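Emp46p (Saccharomyces cerevisiae, PDB 2A6V) is a lectin-like cargo receptor that binds carbohydrate without calcium and takes part in the secretion of glycoproteins. Local coordinates at residues A[68-73]-A[85-90]; A[159-164]-A[176-181]; A[167-172]-A[183-188]. All coordinates share one frame; numbering follows the deposited sequence.

Contact 1: A[68-73]-A[85-90]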
loop_
_atom_site.group_PDB
_atom_site.type_symbol
_atom_site.label_atom_id
_atom_site.label_comp_id
_atom_site.label_asym_id
_atom_site.label_seq_id
_atom_site.Cartn_x
_atom_site.Cartn_y
_atom_site.Cartn_z
ATOM N N ILE A 68 -1.585 10.318 2.455
ATOM C CA ILE A 68 -1.933 9.348 1.424
ATOM C C ILE A 68 -3.126 8.566 1.918
ATOM O O ILE A 68 -3.127 8.041 3.038
ATOM C CB ILE A 68 -0.779 8.398 1.135
ATOM C CG1 ILE A 68 0.421 9.168 0.548
ATOM C CG2 ILE A 68 -1.254 7.301 0.190
ATOM C CD1 ILE A 68 1.687 8.340 0.468
ATOM N N GLU A 69 -4.140 8.460 1.080
ATOM C CA GLU A 69 -5.338 7.714 1.388
ATOM C C GLU A 69 -5.529 6.672 0.308
ATOM O O GLU A 69 -5.722 7.032 -0.854
ATOM C CB GLU A 69 -6.547 8.628 1.424
ATOM C CG GLU A 69 -6.552 9.604 2.570
ATOM C CD GLU A 69 -7.749 10.537 2.532
ATOM O OE1 GLU A 69 -8.395 10.695 1.461
ATOM O OE2 GLU A 69 -8.028 11.133 3.589
ATOM N N TRP A 70 -5.463 5.401 0.681
ATOM C CA TRP A 70 -5.805 4.282 -0.188
ATOM C C TRP A 70 -7.148 3.701 0.214
ATOM O O TRP A 70 -7.348 3.417 1.402
ATOM C CB TRP A 70 -4.773 3.172 -0.050
ATOM C CG TRP A 70 -3.406 3.449 -0.604
ATOM C CD1 TRP A 70 -2.316 3.907 0.080
ATOM C CD2 TRP A 70 -2.976 3.239 -1.948
ATOM N NE1 TRP A 70 -1.231 3.993 -0.761
ATOM C CE2 TRP A 70 -1.610 3.580 -2.014
ATOM C CE3 TRP A 70 -3.595 2.775 -3.105
ATOM C CZ2 TRP A 70 -0.871 3.482 -3.185
ATOM C CZ3 TRP A 70 -2.859 2.704 -4.271
ATOM C CH2 TRP A 70 -1.514 3.034 -4.301
ATOM N N THR A 71 -8.071 3.518 -0.734
ATOM C CA THR A 71 -9.348 2.890 -0.487
ATOM C C THR A 71 -9.277 1.537 -1.148
ATOM O O THR A 71 -9.016 1.445 -2.354
ATOM C CB THR A 71 -10.479 3.727 -1.060
ATOM O OG1 THR A 71 -10.481 5.005 -0.407
ATOM C CG2 THR A 71 -11.826 3.077 -0.798
ATOM N N PHE A 72 -9.518 0.493 -0.375
ATOM C CA PHE A 72 -9.257 -0.870 -0.814
ATOM C C PHE A 72 -10.293 -1.824 -0.236
ATOM O O PHE A 72 -11.024 -1.491 0.690
ATOM C CB PHE A 72 -7.843 -1.298 -0.342
ATOM C CG PHE A 72 -7.759 -1.502 1.143
ATOM C CD1 PHE A 72 -8.065 -2.729 1.705
ATOM C CD2 PHE A 72 -7.457 -0.437 1.980
ATOM C CE1 PHE A 72 -8.068 -2.888 3.073
ATOM C CE2 PHE A 72 -7.451 -0.621 3.359
ATOM C CZ PHE A 72 -7.742 -1.852 3.878
ATOM N N ARG A 73 -10.355 -3.024 -0.768
ATOM C CA ARG A 73 -11.052 -4.102 -0.102
ATOM C C ARG A 73 -10.471 -5.454 -0.484
ATOM O O ARG A 73 -9.761 -5.588 -1.476
ATOM C CB ARG A 73 -12.550 -4.068 -0.402
ATOM C CG ARG A 73 -12.886 -4.329 -1.856
ATOM C CD ARG A 73 -14.352 -4.100 -2.144
ATOM N NE ARG A 73 -14.603 -4.305 -3.562
ATOM C CZ ARG A 73 -15.711 -3.964 -4.189
ATOM N NH1 ARG A 73 -16.743 -3.459 -3.546
ATOM N NH2 ARG A 73 -15.794 -4.180 -5.494
ATOM N N LEU A 85 -1.954 -7.935 1.174
ATOM C CA LEU A 85 -2.013 -6.658 0.488
ATOM C C LEU A 85 -1.066 -5.672 1.171
ATOM O O LEU A 85 -1.150 -5.437 2.383
ATOM C CB LEU A 85 -3.445 -6.148 0.533
ATOM C CG LEU A 85 -3.689 -4.703 0.123
ATOM C CD1 LEU A 85 -3.402 -4.428 -1.337
ATOM C CD2 LEU A 85 -5.148 -4.327 0.415
ATOM N N ALA A 86 -0.140 -5.116 0.410
ATOM C CA ALA A 86 0.910 -4.228 0.915
ATOM C C ALA A 86 0.806 -2.833 0.346
ATOM O O ALA A 86 0.457 -2.660 -0.832
ATOM C CB ALA A 86 2.295 -4.817 0.637
ATOM N N PHE A 87 1.123 -1.842 1.171
ATOM C CA PHE A 87 1.254 -0.454 0.759
ATOM C C PHE A 87 2.672 -0.029 1.041
ATOM O O PHE A 87 3.150 -0.241 2.153
ATOM C CB PHE A 87 0.247 0.406 1.508
ATOM C CG PHE A 87 -1.155 0.007 1.227
ATOM C CD1 PHE A 87 -1.798 0.470 0.089
ATOM C CD2 PHE A 87 -1.837 -0.852 2.073
ATOM C CE1 PHE A 87 -3.089 0.074 -0.189
ATOM C CE2 PHE A 87 -3.121 -1.243 1.793
ATOM C CZ PHE A 87 -3.756 -0.779 0.651
ATOM N N TRP A 88 3.307 0.599 0.061
ATOM C CA TRP A 88 4.736 0.815 0.065
ATOM C C TRP A 88 5.096 2.290 -0.043
ATOM O O TRP A 88 4.471 3.048 -0.813
ATOM C CB TRP A 88 5.368 0.138 -1.139
ATOM C CG TRP A 88 5.122 -1.310 -1.288
ATOM C CD1 TRP A 88 4.119 -1.879 -1.996
ATOM C CD2 TRP A 88 5.893 -2.390 -0.744
ATOM N NE1 TRP A 88 4.202 -3.247 -1.928
ATOM C CE2 TRP A 88 5.285 -3.586 -1.161
ATOM C CE3 TRP A 88 7.047 -2.468 0.047
ATOM C CZ2 TRP A 88 5.791 -4.847 -0.824
ATOM C CZ3 TRP A 88 7.538 -3.732 0.396
ATOM C CH2 TRP A 88 6.901 -4.894 -0.044
ATOM N N LEU A 89 6.111 2.672 0.715
ATOM C CA LEU A 89 6.881 3.887 0.482
ATOM C C LEU A 89 8.334 3.424 0.418
ATOM O O LEU A 89 8.854 2.949 1.424
ATOM C CB LEU A 89 6.693 4.890 1.630
ATOM C CG LEU A 89 5.295 5.412 1.920
ATOM C CD1 LEU A 89 5.371 6.476 3.009
ATOM C CD2 LEU A 89 4.648 5.999 0.699
ATOM N N LYS A 90 8.977 3.503 -0.742
ATOM C CA LYS A 90 10.329 2.947 -0.915
ATOM C C LYS A 90 11.297 3.974 -1.506
ATOM O O LYS A 90 10.902 4.832 -2.279
ATOM C CB LYS A 90 10.268 1.717 -1.819
ATOM C CG LYS A 90 9.495 0.551 -1.218
ATOM C CD LYS A 90 9.976 -0.840 -1.655
ATOM C CE LYS A 90 10.289 -0.916 -3.125
ATOM N NZ LYS A 90 10.745 -2.267 -3.502
HETATM O O HOH W 1 1.614 3.430 -0.609
#
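Phe87 lies against the indole of Trp70 in the tightest part of this contact. Its CD1 and CE1 lie over one face of the indole, offset toward the rim. CE1 of Phe87 comes to 3.4 Å from CG of Trp70. The five-membered ring of Trp70 and the Phe87 ring are tilted by 45°, so the pair is oblique. Both side chains leave beside their own backbone N and so lie alongside each other, pointing opposite ways.

The far end of the Phe87 ring serves a second aromatic. Its CZ is 3.9 Å from CD2 of Phe72, with the planes 56° apart. CD2 of Leu85 packs on the same Phe72 ring, 3.6 Å from CD1.

The other end is looser. There Ile68 and Leu89 meet through single methyls, CD1 of Ile68 and CD2 of Leu89, at 3.8 Å. Between this pair and the aromatics sits a water. It accepts from NE1 of Trp70 at 2.9 Å and donates to the carbonyl O of Trp88 at 2.9 Å. The buried indole N-H is thereby satisfied. No direct hydrogen bond joins the segments. On the outer side of strand 66-75, Thr71 points away from the second sheet, and its OG1 is hydrogen-bonded to OG1 of Thr159.

The strand segments run antiparallel at 170°, with their axes 10.1 Å apart. This is face-to-face packing of two sheets, and the aromatic cluster lies in the core of the legume-lectin-like beta sandwich.

Contact 2: A[159-164]-A[176-181]. With EDO (1,2-ethanediol), chain E.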
loop_
_atom_site.group_PDB
_atom_site.type_symbol
_atom_site.label_atom_id
_atom_site.label_comp_id
_atom_site.label_asym_id
_atom_site.label_seq_id
_atom_site.Cartn_x
_atom_site.Cartn_y
_atom_site.Cartn_z
ATOM N N THR A 159 -10.543 2.526 4.177
ATOM C CA THR A 159 -9.568 3.546 3.821
ATOM C C THR A 159 -8.401 3.523 4.782
ATOM O O THR A 159 -8.586 3.653 5.995
ATOM C CB THR A 159 -10.200 4.933 3.806
ATOM O OG1 THR A 159 -11.153 4.990 2.730
ATOM C CG2 THR A 159 -9.167 6.046 3.518
ATOM N N LEU A 160 -7.215 3.339 4.231
ATOM C CA LEU A 160 -5.966 3.501 4.941
ATOM C C LEU A 160 -5.528 4.926 4.730
ATOM O O LEU A 160 -5.404 5.384 3.581
ATOM C CB LEU A 160 -4.931 2.502 4.396
ATOM C CG LEU A 160 -3.511 2.602 4.955
ATOM C CD1 LEU A 160 -2.871 1.226 4.969
ATOM C CD2 LEU A 160 -2.687 3.613 4.168
ATOM N N ARG A 161 -5.327 5.663 5.818
ATOM C CA ARG A 161 -4.878 7.036 5.731
ATOM C C ARG A 161 -3.564 7.192 6.467
ATOM O O ARG A 161 -3.496 6.985 7.688
ATOM C CB ARG A 161 -5.902 8.010 6.316
ATOM C CG ARG A 161 -5.380 9.430 6.237
ATOM C CD ARG A 161 -6.215 10.454 6.961
ATOM N NE ARG A 161 -7.497 10.618 6.307
ATOM C CZ ARG A 161 -8.619 11.028 6.902
ATOM N NH1 ARG A 161 -8.653 11.320 8.205
ATOM N NH2 ARG A 161 -9.732 11.139 6.180
ATOM N N LEU A 162 -2.529 7.577 5.739
ATOM C CA LEU A 162 -1.197 7.767 6.279
ATOM C C LEU A 162 -0.904 9.256 6.251
ATOM O O LEU A 162 -0.909 9.866 5.182
ATOM C CB LEU A 162 -0.169 7.005 5.434
ATOM C CG LEU A 162 1.310 7.045 5.855
ATOM C CD1 LEU A 162 2.090 5.905 5.235
ATOM C CD2 LEU A 162 1.947 8.347 5.471
ATOM N N THR A 163 -0.693 9.845 7.424
ATOM C CA THR A 163 -0.326 11.265 7.523
ATOM C C THR A 163 1.103 11.350 8.056
ATOM O O THR A 163 1.464 10.620 8.962
ATOM C CB THR A 163 -1.341 12.066 8.399
ATOM O OG1 THR A 163 -1.524 11.446 9.673
ATOM C CG2 THR A 163 -2.696 12.039 7.828
ATOM N N TYR A 164 1.930 12.215 7.479
ATOM C CA TYR A 164 3.326 12.278 7.862
ATOM C C TYR A 164 3.771 13.724 7.851
ATOM O O TYR A 164 3.609 14.415 6.855
ATOM C CB TYR A 164 4.190 11.447 6.912
ATOM C CG TYR A 164 5.669 11.658 7.079
ATOM C CD1 TYR A 164 6.329 11.323 8.261
ATOM C CD2 TYR A 164 6.413 12.220 6.068
ATOM C CE1 TYR A 164 7.698 11.527 8.393
ATOM C CE2 TYR A 164 7.774 12.424 6.198
ATOM C CZ TYR A 164 8.412 12.089 7.350
ATOM O OH TYR A 164 9.780 12.298 7.438
ATOM N N MET A 176 -7.065 3.456 9.974
ATOM C CA MET A 176 -7.901 2.554 9.198
ATOM C C MET A 176 -9.331 2.919 9.485
ATOM O O MET A 176 -9.768 2.909 10.638
ATOM C CB MET A 176 -7.632 1.101 9.560
ATOM C CG MET A 176 -6.159 0.700 9.443
ATOM S SD MET A 176 -5.490 0.735 7.778
ATOM C CE MET A 176 -6.336 -0.537 7.032
ATOM N N ASP A 177 -10.080 3.261 8.447
ATOM C CA ASP A 177 -11.465 3.708 8.605
ATOM C C ASP A 177 -11.582 4.781 9.694
ATOM O O ASP A 177 -12.478 4.730 10.529
ATOM C CB ASP A 177 -12.369 2.496 8.830
ATOM C CG ASP A 177 -12.501 1.624 7.602
ATOM O OD1 ASP A 177 -12.252 2.128 6.481
ATOM O OD2 ASP A 177 -12.900 0.454 7.666
ATOM N N ASN A 178 -10.649 5.725 9.676
ATOM C CA ASN A 178 -10.632 6.889 10.559
ATOM C C ASN A 178 -10.392 6.583 12.030
ATOM O O ASN A 178 -10.654 7.426 12.902
ATOM C CB ASN A 178 -11.896 7.729 10.383
ATOM C CG ASN A 178 -12.012 8.300 8.986
ATOM O OD1 ASN A 178 -11.024 8.754 8.405
ATOM N ND2 ASN A 178 -13.213 8.266 8.433
ATOM N N ARG A 179 -9.850 5.402 12.301
ATOM C CA ARG A 179 -9.502 4.987 13.661
ATOM C C ARG A 179 -8.017 4.725 13.685
ATOM O O ARG A 179 -7.483 4.086 12.782
ATOM C CB ARG A 179 -10.260 3.720 14.069
ATOM C CG ARG A 179 -11.804 3.809 13.911
ATOM C CD ARG A 179 -12.621 2.739 14.601
ATOM N NE ARG A 179 -12.064 1.402 14.409
ATOM C CZ ARG A 179 -12.312 0.591 13.378
ATOM N NH1 ARG A 179 -13.098 0.944 12.368
ATOM N NH2 ARG A 179 -11.742 -0.610 13.356
ATOM N N VAL A 180 -7.327 5.190 14.712
ATOM C CA VAL A 180 -5.879 5.078 14.745
ATOM C C VAL A 180 -5.460 3.611 14.884
ATOM O O VAL A 180 -5.944 2.880 15.744
ATOM C CB VAL A 180 -5.228 5.967 15.835
ATOM C CG1 VAL A 180 -3.739 5.788 15.850
ATOM C CG2 VAL A 180 -5.549 7.441 15.563
ATOM N N CYS A 181 -4.576 3.203 13.978
ATOM C CA CYS A 181 -3.929 1.899 14.019
ATOM C C CYS A 181 -2.605 2.036 14.781
ATOM O O CYS A 181 -2.350 1.286 15.744
ATOM C CB CYS A 181 -3.734 1.391 12.590
ATOM S SG CYS A 181 -2.868 -0.187 12.434
HETATM C C1 EDO E . -8.084 0.404 13.631
HETATM O O1 EDO E . -7.047 1.182 13.060
HETATM C C2 EDO E . -7.512 -0.567 14.656
HETATM O O2 EDO E . -6.852 0.141 15.717
HETATM O O HOH W 2 -8.655 6.124 7.508
#
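Met176 and Leu160 are brought together by their torsions. Met176 has CG anti to its carbonyl carbon (chi1 -54°), and its chain then bends at both chi2 and chi3. The folded chain carries SD toward Leu160, whose CG is anti to the backbone N (chi1 175°). SD of Met176 lies 3.9 Å from CB of Leu160, and CG and CD1 of Leu160 are equally near. These two residues form an antiparallel, non-hydrogen-bonded pair. Their side chains share the inner face of the sheet, where Met176 also touches Phe72 and Leu160 touches Phe87.

Next to this pair the bonding is polar. The backbone N of Asp177 donates to the carbonyl O of Thr159 at 2.9 Å. In return, the backbone N of Thr159 donates to the carboxylate OD1 of Asp177 at 2.9 Å, nearly along the C-O axis of that oxygen. A side chain thus replaces the backbone carbonyl as acceptor. The other oxygen, OD2, bonds to Ser158. A water extends the link, donating to Thr159 O and accepting from Asn178 N.

Residues Met176 to Arg179 make a type I' turn, closed by backbone bonds in both directions between its end residues. Asn178 reaches back from it to Arg161. Its OD1 lies over one face of the guanidinium, 3.5 Å from both NH1 and NH2, consistent with a loose electrostatic contact. The planes are 43° apart. The main polar partner of Arg161 is Glu69, through a salt bridge.

At the end of the turn a 1,2-ethanediol, probably an additive of crystallisation, donates to the carbonyl oxygens of Arg179 and Val180. With both carboxylate oxygens bonded, Asp177 is probably fixed in rotation and joins the turn to strand 158-165.

Contact 3: A[167-172]-A[183-188]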
loop_
_atom_site.group_PDB
_atom_site.type_symbol
_atom_site.label_atom_id
_atom_site.label_comp_id
_atom_site.label_asym_id
_atom_site.label_seq_id
_atom_site.Cartn_x
_atom_site.Cartn_y
_atom_site.Cartn_z
ATOM N N LEU A 167 7.821 18.251 10.060
ATOM C CA LEU A 167 7.873 19.458 10.890
ATOM C C LEU A 167 7.425 19.222 12.339
ATOM O O LEU A 167 7.723 20.019 13.234
ATOM C CB LEU A 167 7.048 20.581 10.257
ATOM C CG LEU A 167 7.481 20.912 8.816
ATOM C CD1 LEU A 167 6.629 22.020 8.251
ATOM C CD2 LEU A 167 8.971 21.244 8.738
ATOM N N ASP A 168 6.699 18.139 12.565
ATOM C CA ASP A 168 6.335 17.698 13.908
ATOM C C ASP A 168 7.217 16.507 14.346
ATOM O O ASP A 168 6.716 15.523 14.900
ATOM C CB ASP A 168 4.841 17.345 13.885
ATOM C CG ASP A 168 4.254 17.089 15.241
ATOM O OD1 ASP A 168 4.785 17.573 16.266
ATOM O OD2 ASP A 168 3.211 16.405 15.348
ATOM N N ASN A 169 8.528 16.644 14.121
ATOM C CA ASN A 169 9.524 15.601 14.372
ATOM C C ASN A 169 9.110 14.257 13.783
ATOM O O ASN A 169 9.173 13.220 14.455
ATOM C CB ASN A 169 9.835 15.467 15.874
ATOM C CG ASN A 169 11.182 14.793 16.137
ATOM O OD1 ASN A 169 12.077 14.809 15.283
ATOM N ND2 ASN A 169 11.318 14.180 17.305
ATOM N N HIS A 170 8.649 14.303 12.536
ATOM C CA HIS A 170 8.393 13.094 11.740
ATOM C C HIS A 170 7.260 12.231 12.275
ATOM O O HIS A 170 7.302 11.002 12.168
ATOM C CB HIS A 170 9.688 12.273 11.633
ATOM C CG HIS A 170 10.792 13.019 10.967
ATOM N ND1 HIS A 170 10.838 13.211 9.605
ATOM C CD2 HIS A 170 11.865 13.668 11.477
ATOM C CE1 HIS A 170 11.905 13.927 9.301
ATOM N NE2 HIS A 170 12.541 14.222 10.422
ATOM N N LEU A 171 6.241 12.858 12.841
ATOM C CA LEU A 171 5.073 12.115 13.278
ATOM C C LEU A 171 4.387 11.513 12.053
ATOM O O LEU A 171 3.991 12.233 11.152
ATOM C CB LEU A 171 4.106 13.005 14.042
ATOM C CG LEU A 171 2.881 12.307 14.624
ATOM C CD1 LEU A 171 3.251 11.199 15.615
ATOM C CD2 LEU A 171 1.950 13.300 15.259
ATOM N N LEU A 172 4.276 10.191 12.056
ATOM C CA LEU A 172 3.495 9.437 11.086
ATOM C C LEU A 172 2.330 8.785 11.825
ATOM O O LEU A 172 2.520 8.085 12.830
ATOM C CB LEU A 172 4.359 8.374 10.436
ATOM C CG LEU A 172 3.717 7.685 9.228
ATOM C CD1 LEU A 172 4.779 7.295 8.243
ATOM C CD2 LEU A 172 2.884 6.453 9.664
ATOM N N GLN A 183 0.770 5.234 15.689
ATOM C CA GLN A 183 1.511 6.466 15.442
ATOM C C GLN A 183 2.964 6.203 15.799
ATOM O O GLN A 183 3.259 5.361 16.657
ATOM C CB GLN A 183 0.981 7.657 16.257
ATOM C CG GLN A 183 -0.489 7.955 16.062
ATOM C CD GLN A 183 -0.915 9.284 16.682
ATOM O OE1 GLN A 183 -0.385 10.340 16.331
ATOM N NE2 GLN A 183 -1.888 9.228 17.591
ATOM N N THR A 184 3.862 6.883 15.116
ATOM C CA THR A 184 5.291 6.624 15.266
ATOM C C THR A 184 6.092 7.831 14.813
ATOM O O THR A 184 5.609 8.655 14.034
ATOM C CB THR A 184 5.700 5.387 14.429
ATOM O OG1 THR A 184 7.099 5.112 14.594
ATOM C CG2 THR A 184 5.526 5.634 12.925
ATOM N N ARG A 185 7.329 7.914 15.291
ATOM C CA ARG A 185 8.298 8.892 14.805
ATOM C C ARG A 185 9.550 8.196 14.242
ATOM O O ARG A 185 10.546 8.845 13.950
ATOM C CB ARG A 185 8.648 9.861 15.931
ATOM C CG ARG A 185 7.591 10.913 16.141
ATOM C CD ARG A 185 7.962 11.991 17.124
ATOM N NE ARG A 185 7.075 13.155 16.999
ATOM C CZ ARG A 185 5.997 13.381 17.732
ATOM N NH1 ARG A 185 5.619 12.537 18.686
ATOM N NH2 ARG A 185 5.280 14.471 17.523
ATOM N N LYS A 186 9.458 6.880 14.033
ATOM C CA LYS A 186 10.583 6.063 13.571
ATOM C C LYS A 186 10.851 6.154 12.071
ATOM O O LYS A 186 11.962 5.867 11.616
ATOM C CB LYS A 186 10.336 4.589 13.914
ATOM C CG LYS A 186 10.304 4.278 15.395
ATOM C CD LYS A 186 10.394 2.774 15.652
ATOM C CE LYS A 186 10.649 2.482 17.131
ATOM N NZ LYS A 186 10.610 1.020 17.431
ATOM N N VAL A 187 9.822 6.485 11.298
ATOM C CA VAL A 187 9.959 6.600 9.847
ATOM C C VAL A 187 10.342 8.051 9.527
ATOM O O VAL A 187 9.523 8.958 9.670
ATOM C CB VAL A 187 8.656 6.192 9.105
ATOM C CG1 VAL A 187 8.938 5.936 7.626
ATOM C CG2 VAL A 187 8.018 4.959 9.736
ATOM N N LYS A 188 11.587 8.265 9.110
ATOM C CA LYS A 188 12.085 9.615 8.858
ATOM C C LYS A 188 12.551 9.859 7.425
ATOM O O LYS A 188 12.722 11.003 7.025
ATOM C CB LYS A 188 13.242 9.928 9.805
ATOM C CG LYS A 188 12.832 10.019 11.252
ATOM C CD LYS A 188 14.037 10.200 12.157
ATOM C CE LYS A 188 13.883 9.435 13.463
ATOM N NZ LYS A 188 13.085 10.218 14.443
HETATM O O HOH W 3 7.551 8.331 11.561
#
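The open end of the beta hairpin formed by strands 171-176 and 179-184 is closed here. Leu172 and Thr184 are its antiparallel hydrogen-bonded pair. N of Leu172 donates to O of Thr184 at 2.8 Å, and N of Thr184 donates to O of Leu172 at 2.9 Å. On the face that carries the Leu172 and Thr184 side chains, CD1 of Leu172 packs against CB of Val187 at 4.1 Å. Thr184 also begins an ST turn, its OG1 accepting from N of Lys186.

Past the pair, Arg185 stretches back across the loop. Its CG is anti to the carbonyl carbon (chi1 -79°), and the chain is extended as far as NE. The guanidinium meets O of Asp168 side-on, with NE and NH2 both 3.2 Å from that one oxygen. The oxygen lies in the guanidinium plane, while CD1 of Leu171 sits over the centre of one face. NH2 also forms a salt bridge to OD1 of Asp168, its hydrogen bond weak at 3.4 Å, with the carboxylate plane 88° from the guanidinium.

On the other flank, CG of Lys188 lies over one face of the His170 ring, a CH-pi contact of 3.9 Å to the centroid. ND1 of His170 is held by Tyr164, and NZ of Lys188 bonds to O of Arg185.

The chemistry implies that one arginine ties the loop chiefly through a backbone carbonyl, with the carboxylate adding a weaker, probably electrostatic pull.

In the fold
From the N terminus, contact 1 comes first. It closes the loop between strands 66-75 and 84-90 and joins the two sheets of the sandwich. It is complete before the chain enters 159-164, so it stands in series with the others. Contacts 2 and 3 cross, because their segments alternate: 159-164, 167-172, 176-181, 183-188. Contact 2 ties the tip of the hairpin of strands 171-176 and 179-184 to strand 158-165, the neighbour of strand 66-75. Contact 3 closes the opposite end of that hairpin, at the edge of the sheet. Strand 179-184 also carries Cys181, whose disulfide to Cys147 links this edge strand to strand 145-148 of the other sheet.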